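Local coordinates for protein apical membrane antigen 1 (Babesia divergens, PDB 4APM) that probably takes part in host-cell invasion at the moving junction, as a calcium-binding, membrane-anchored surface antigen of the parasite, at residues V364-I369 with A394-K399; L390-L395 with T411-S416. All coordinates share one frame; numbering follows the deposited sequence.

Contact 1: V364-I369 with A394-K399; sequences VTNGYI and ALKCSK
Asn366 reaches across to Ala394, Leu395 and Lys396, and that reach is the dense half of the contact. Its CG lies anti to the backbone N (chi1 177°), which carries the amide over to the 394-399 segment. There OD1 takes a hydrogen bond from Lys396 N at 3.0 Å, nearly straight at the hydrogen (158°). The N-H does not come in along a lone pair: it sits well above the carbonyl plane, 74° out of it. The other end of the amide is held too, since ND2 is hydrogen-bonded to Ser234 OG, and with both ends engaged the buried group has little freedom to turn. Further atoms close in around it. Leu395 CD1 lies 3.6 Å from Asn366 OD1, and the Lys396 CG methylene comes within 3.7 Å of Asn366 CG. The peptide oxygen of Ala394 rests 3.5 Å from Asn366 CB.

Either end of this patch is looser. At one, a single methyl pair, Val364 CG1 against Ala394 CB at 3.8 Å, joins two partly exposed residues. At the other, Lys396 starts out toward Asn366 but bends off, taking its ammonium away into the solvent-exposed part of the contact.

All this lies in the C-terminal part of the AMA1 ectodomain, away from the calcium site. The 364-369 segment runs into short strand 367-368, which is parallel to 234-237 and antiparallel to 387-389. The irregular 394-399 segment passes alongside this mixed sheet: Lys396 O bonds Thr387 OG1, and the side chains of Asn366 and Leu395 both touch Thr387 on strand 387-389.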
loop_
_atom_site.group_PDB
_atom_site.type_symbol
_atom_site.label_atom_id
_atom_site.label_comp_id
_atom_site.label_asym_id
_atom_site.label_seq_id
_atom_site.Cartn_x
_atom_site.Cartn_y
_atom_site.Cartn_z
ATOM N N VAL A 364 -11.741 10.507 -18.019
ATOM C CA VAL A 364 -12.874 9.807 -18.633
ATOM C C VAL A 364 -12.388 8.870 -19.739
ATOM O O VAL A 364 -11.662 9.284 -20.636
ATOM C CB VAL A 364 -13.959 10.793 -19.159
ATOM C CG1 VAL A 364 -15.177 10.037 -19.674
ATOM C CG2 VAL A 364 -14.389 11.762 -18.064
ATOM N N THR A 365 -12.735 7.591 -19.614
ATOM C CA THR A 365 -12.360 6.556 -20.587
ATOM C C THR A 365 -13.410 5.439 -20.526
ATOM O O THR A 365 -14.141 5.332 -19.556
ATOM C CB THR A 365 -10.968 5.932 -20.279
ATOM O OG1 THR A 365 -10.947 5.426 -18.937
ATOM C CG2 THR A 365 -9.849 6.951 -20.458
ATOM N N ASN A 366 -13.486 4.618 -21.566
ATOM C CA ASN A 366 -14.321 3.420 -21.525
ATOM C C ASN A 366 -13.613 2.218 -20.827
ATOM O O ASN A 366 -12.464 1.897 -21.146
ATOM C CB ASN A 366 -14.761 3.043 -22.952
ATOM C CG ASN A 366 -15.579 1.760 -22.991
ATOM O OD1 ASN A 366 -16.731 1.738 -22.556
ATOM N ND2 ASN A 366 -14.955 0.670 -23.438
ATOM N N GLY A 367 -14.298 1.568 -19.886
ATOM C CA GLY A 367 -13.692 0.457 -19.149
ATOM C C GLY A 367 -14.412 -0.874 -19.296
ATOM O O GLY A 367 -15.649 -0.913 -19.364
ATOM N N TYR A 368 -13.647 -1.967 -19.345
ATOM C CA TYR A 368 -14.210 -3.305 -19.130
ATOM C C TYR A 368 -14.041 -3.730 -17.689
ATOM O O TYR A 368 -12.921 -3.749 -17.188
ATOM C CB TYR A 368 -13.560 -4.327 -20.057
ATOM C CG TYR A 368 -13.859 -4.056 -21.500
ATOM C CD1 TYR A 368 -13.292 -2.958 -22.150
ATOM C CD2 TYR A 368 -14.801 -4.821 -22.192
ATOM C CE1 TYR A 368 -13.608 -2.662 -23.465
ATOM C CE2 TYR A 368 -15.108 -4.548 -23.513
ATOM C CZ TYR A 368 -14.508 -3.463 -24.145
ATOM O OH TYR A 368 -14.823 -3.167 -25.453
ATOM N N ILE A 369 -15.151 -4.037 -17.012
ATOM C CA ILE A 369 -15.095 -4.477 -15.616
ATOM C C ILE A 369 -14.469 -5.875 -15.414
ATOM O O ILE A 369 -13.826 -6.127 -14.392
ATOM C CB ILE A 369 -16.471 -4.415 -14.909
ATOM C CG1 ILE A 369 -17.479 -5.358 -15.562
ATOM C CG2 ILE A 369 -16.990 -2.984 -14.832
ATOM C CD1 ILE A 369 -18.719 -5.590 -14.727
ATOM N N ALA A 394 -18.511 8.602 -24.095
ATOM C CA ALA A 394 -17.286 7.799 -23.942
ATOM C C ALA A 394 -17.559 6.288 -23.899
ATOM O O ALA A 394 -16.765 5.487 -24.403
ATOM C CB ALA A 394 -16.511 8.236 -22.708
ATOM N N LEU A 395 -18.686 5.911 -23.304
ATOM C CA LEU A 395 -19.096 4.510 -23.238
ATOM C C LEU A 395 -19.194 3.838 -24.611
ATOM O O LEU A 395 -19.983 4.254 -25.456
ATOM C CB LEU A 395 -20.439 4.392 -22.521
ATOM C CG LEU A 395 -21.009 2.979 -22.432
ATOM C CD1 LEU A 395 -20.126 2.094 -21.549
ATOM C CD2 LEU A 395 -22.429 3.046 -21.890
ATOM N N LYS A 396 -18.408 2.786 -24.817
ATOM C CA LYS A 396 -18.591 1.904 -25.957
ATOM C C LYS A 396 -19.639 0.849 -25.612
ATOM O O LYS A 396 -19.514 0.144 -24.609
ATOM C CB LYS A 396 -17.256 1.276 -26.372
ATOM C CG LYS A 396 -16.169 2.323 -26.594
ATOM C CD LYS A 396 -14.905 1.789 -27.264
ATOM C CE LYS A 396 -13.885 2.918 -27.419
ATOM N NZ LYS A 396 -12.992 2.791 -28.611
ATOM N N CYS A 397 -20.726 0.827 -26.383
ATOM C CA CYS A 397 -21.860 -0.054 -26.104
ATOM C C CYS A 397 -22.520 -0.562 -27.386
ATOM O O CYS A 397 -22.710 0.183 -28.347
ATOM C CB CYS A 397 -22.898 0.648 -25.215
ATOM S SG CYS A 397 -24.293 -0.394 -24.690
ATOM N N SER A 398 -22.890 -1.831 -27.378
ATOM C CA SER A 398 -23.464 -2.455 -28.546
ATOM C C SER A 398 -24.832 -3.022 -28.198
ATOM O O SER A 398 -25.350 -3.875 -28.913
ATOM C CB SER A 398 -22.551 -3.576 -29.036
ATOM O OG SER A 398 -22.692 -4.721 -28.211
ATOM N N LYS A 399 -25.374 -2.604 -27.057
ATOM C CA LYS A 399 -26.688 -3.061 -26.607
ATOM C C LYS A 399 -27.374 -1.940 -25.867
ATOM O O LYS A 399 -27.465 -0.840 -26.384
ATOM C CB LYS A 399 -26.587 -4.321 -25.736
ATOM C CG LYS A 399 -25.786 -5.448 -26.376
ATOM C CD LYS A 399 -26.582 -6.739 -26.477
ATOM C CE LYS A 399 -26.181 -7.521 -27.720
ATOM N NZ LYS A 399 -26.849 -8.853 -27.788
#

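Contact 2: L390-L395 with T411-S416; sequences LSREAL and TYYYCS
Tyr413 lays its ring against the turn at Ser391 and Arg392, where an ST motif shapes the loop as it leaves strand 387-389 and passes beside strand 410-416. In that motif Ser391 OG accepts from Ala394 N at 2.9 Å, and Leu395 N bonds back to Ser391 O, tying the start of the turn to its end.

The ring is turned onto the loop by chi1 of -50°, which sets CG beside the backbone N and opposite the carbonyl carbon. Arg392 CA stands over one face, displaced toward the rim, while Leu390 O lies at the edge, near the ring plane. Between them the peptide comes in obliquely, with Ser391 C 3.5 Å from Tyr413 CD2. Extended from CG to NE, the Arg392 chain crosses the tyrosine at about a right angle, staying on the same side of the ring as its CA, and brings its guanidinium to the CD1/CE1 rim. The two planes are 49° apart, too steep for a flat stack. A salt bridge from NH1 to Glu403 on strand 400-406 probably steadies the guanidinium, one face of which meets the tyrosine.

Aliphatic contacts flank the ring. Leu395 adds its CD2 methyl, 3.8 Å from Tyr413 CB, on the root of the side chain. Leu390 is modelled with CD1 nearly eclipsing CA (chi2 7°), a strained shape to be taken with caution, and this methyl touches Tyr412 CB at 3.8 Å. The rest of Tyr412 heads elsewhere, its OH bonding Ala340 N. The closest side-chain approach between the two segments is at the ring's rim, where Arg392 NH1 sits 3.3 Å from Tyr413 CE1.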
loop_
_atom_site.group_PDB
_atom_site.type_symbol
_atom_site.label_atom_id
_atom_site.label_comp_id
_atom_site.label_asym_id
_atom_site.label_seq_id
_atom_site.Cartn_x
_atom_site.Cartn_y
_atom_site.Cartn_z
ATOM N N LEU A 390 -17.853 7.196 -17.437
ATOM C CA LEU A 390 -18.418 8.347 -16.709
ATOM C C LEU A 390 -19.329 9.229 -17.591
ATOM O O LEU A 390 -20.014 10.112 -17.087
ATOM C CB LEU A 390 -17.279 9.207 -16.166
ATOM C CG LEU A 390 -16.934 9.218 -14.676
ATOM C CD1 LEU A 390 -17.722 8.195 -13.888
ATOM C CD2 LEU A 390 -15.439 9.027 -14.504
ATOM N N SER A 391 -19.276 9.014 -18.907
ATOM C CA SER A 391 -20.112 9.734 -19.868
ATOM C C SER A 391 -20.708 8.778 -20.906
ATOM O O SER A 391 -20.085 7.760 -21.263
ATOM C CB SER A 391 -19.292 10.803 -20.583
ATOM O OG SER A 391 -18.551 10.220 -21.636
ATOM N N ARG A 392 -21.893 9.136 -21.417
ATOM C CA ARG A 392 -22.605 8.343 -22.435
ATOM C C ARG A 392 -21.833 8.327 -23.756
ATOM O O ARG A 392 -21.788 7.314 -24.467
ATOM C CB ARG A 392 -24.015 8.914 -22.646
ATOM C CG ARG A 392 -25.086 7.888 -23.015
ATOM C CD ARG A 392 -26.480 8.381 -22.606
ATOM N NE ARG A 392 -27.402 7.286 -22.261
ATOM C CZ ARG A 392 -28.247 7.315 -21.228
ATOM N NH1 ARG A 392 -28.282 8.369 -20.425
ATOM N NH2 ARG A 392 -29.043 6.280 -20.977
ATOM N N GLU A 393 -21.200 9.450 -24.067
ATOM C CA GLU A 393 -20.415 9.581 -25.287
ATOM C C GLU A 393 -19.147 8.709 -25.267
ATOM O O GLU A 393 -18.763 8.135 -26.299
ATOM C CB GLU A 393 -20.057 11.055 -25.535
ATOM C CG GLU A 393 -19.836 11.880 -24.265
ATOM C CD GLU A 393 -21.058 12.696 -23.832
ATOM O OE1 GLU A 393 -21.330 13.749 -24.452
ATOM O OE2 GLU A 393 -21.714 12.323 -22.835
ATOM N N ALA A 394 -18.511 8.602 -24.095
ATOM C CA ALA A 394 -17.286 7.799 -23.942
ATOM C C ALA A 394 -17.559 6.288 -23.899
ATOM O O ALA A 394 -16.765 5.487 -24.403
ATOM C CB ALA A 394 -16.511 8.236 -22.708
ATOM N N LEU A 395 -18.686 5.911 -23.304
ATOM C CA LEU A 395 -19.096 4.510 -23.238
ATOM C C LEU A 395 -19.194 3.838 -24.611
ATOM O O LEU A 395 -19.983 4.254 -25.456
ATOM C CB LEU A 395 -20.439 4.392 -22.521
ATOM C CG LEU A 395 -21.009 2.979 -22.432
ATOM C CD1 LEU A 395 -20.126 2.094 -21.549
ATOM C CD2 LEU A 395 -22.429 3.046 -21.890
ATOM N N THR A 411 -23.901 9.655 -11.019
ATOM C CA THR A 411 -24.411 8.738 -12.040
ATOM C C THR A 411 -23.371 8.432 -13.114
ATOM O O THR A 411 -22.705 9.336 -13.633
ATOM C CB THR A 411 -25.680 9.301 -12.748
ATOM O OG1 THR A 411 -26.600 9.784 -11.769
ATOM C CG2 THR A 411 -26.378 8.224 -13.585
ATOM N N TYR A 412 -23.284 7.164 -13.505
ATOM C CA TYR A 412 -22.451 6.796 -14.639
ATOM C C TYR A 412 -23.154 5.713 -15.425
ATOM O O TYR A 412 -24.184 5.221 -15.001
ATOM C CB TYR A 412 -21.062 6.315 -14.159
ATOM C CG TYR A 412 -21.085 4.976 -13.450
ATOM C CD1 TYR A 412 -21.440 4.886 -12.109
ATOM C CD2 TYR A 412 -20.771 3.797 -14.132
ATOM C CE1 TYR A 412 -21.509 3.660 -11.470
ATOM C CE2 TYR A 412 -20.820 2.563 -13.491
ATOM C CZ TYR A 412 -21.188 2.507 -12.161
ATOM O OH TYR A 412 -21.248 1.299 -11.516
ATOM N N TYR A 413 -22.537 5.282 -16.517
ATOM C CA TYR A 413 -23.201 4.463 -17.522
ATOM C C TYR A 413 -22.522 3.124 -17.729
ATOM O O TYR A 413 -21.283 3.035 -17.721
ATOM C CB TYR A 413 -23.258 5.212 -18.852
ATOM C CG TYR A 413 -23.789 6.599 -18.675
ATOM C CD1 TYR A 413 -25.161 6.826 -18.577
ATOM C CD2 TYR A 413 -22.923 7.675 -18.470
ATOM C CE1 TYR A 413 -25.659 8.093 -18.363
ATOM C CE2 TYR A 413 -23.413 8.952 -18.244
ATOM C CZ TYR A 413 -24.783 9.149 -18.196
ATOM O OH TYR A 413 -25.279 10.403 -17.976
ATOM N N TYR A 414 -23.338 2.097 -17.962
ATOM C CA TYR A 414 -22.836 0.795 -18.359
ATOM C C TYR A 414 -23.641 0.142 -19.492
ATOM O O TYR A 414 -24.795 0.496 -19.742
ATOM C CB TYR A 414 -22.701 -0.137 -17.146
ATOM C CG TYR A 414 -23.994 -0.630 -16.536
ATOM C CD1 TYR A 414 -24.662 0.115 -15.568
ATOM C CD2 TYR A 414 -24.474 -1.905 -16.822
ATOM C CE1 TYR A 414 -25.813 -0.363 -14.960
ATOM C CE2 TYR A 414 -25.634 -2.384 -16.231
ATOM C CZ TYR A 414 -26.292 -1.615 -15.295
ATOM O OH TYR A 414 -27.428 -2.111 -14.685
ATOM N N CYS A 415 -23.005 -0.802 -20.177
ATOM C CA CYS A 415 -23.606 -1.484 -21.306
ATOM C C CYS A 415 -24.044 -2.897 -20.959
ATOM O O CYS A 415 -23.209 -3.758 -20.670
ATOM C CB CYS A 415 -22.629 -1.547 -22.454
ATOM S SG CYS A 415 -23.418 -2.111 -23.965
ATOM N N SER A 416 -25.347 -3.138 -21.044
ATOM C CA SER A 416 -25.938 -4.381 -20.582
ATOM C C SER A 416 -26.797 -5.024 -21.683
ATOM O O SER A 416 -27.190 -4.355 -22.643
ATOM C CB SER A 416 -26.771 -4.104 -19.340
ATOM O OG SER A 416 -27.533 -5.229 -18.979
#

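Overall arrangement
From the N terminus the segments come in the order 364-369, 390-395, 394-399, 411-416. Contact 1 closes the loop that contains strand 387-389; contact 2 closes the next one, holding strand 400-406 and the turn into 410-416. Neither loop nests in the other: they cross, because contact 2 opens before contact 1 has ended, and Ala394 and Leu395 belong to both. The irregular linker between strands 387-389 and 400-406 thus meets the segment that carries strand 367-368 and also strand 410-416, two strands of one mixed sheet. The Cys397-Cys415 disulfide, with SG atoms 2.1 Å apart, locks the arrangement in this cysteine-rich C-terminal part, probably domain III.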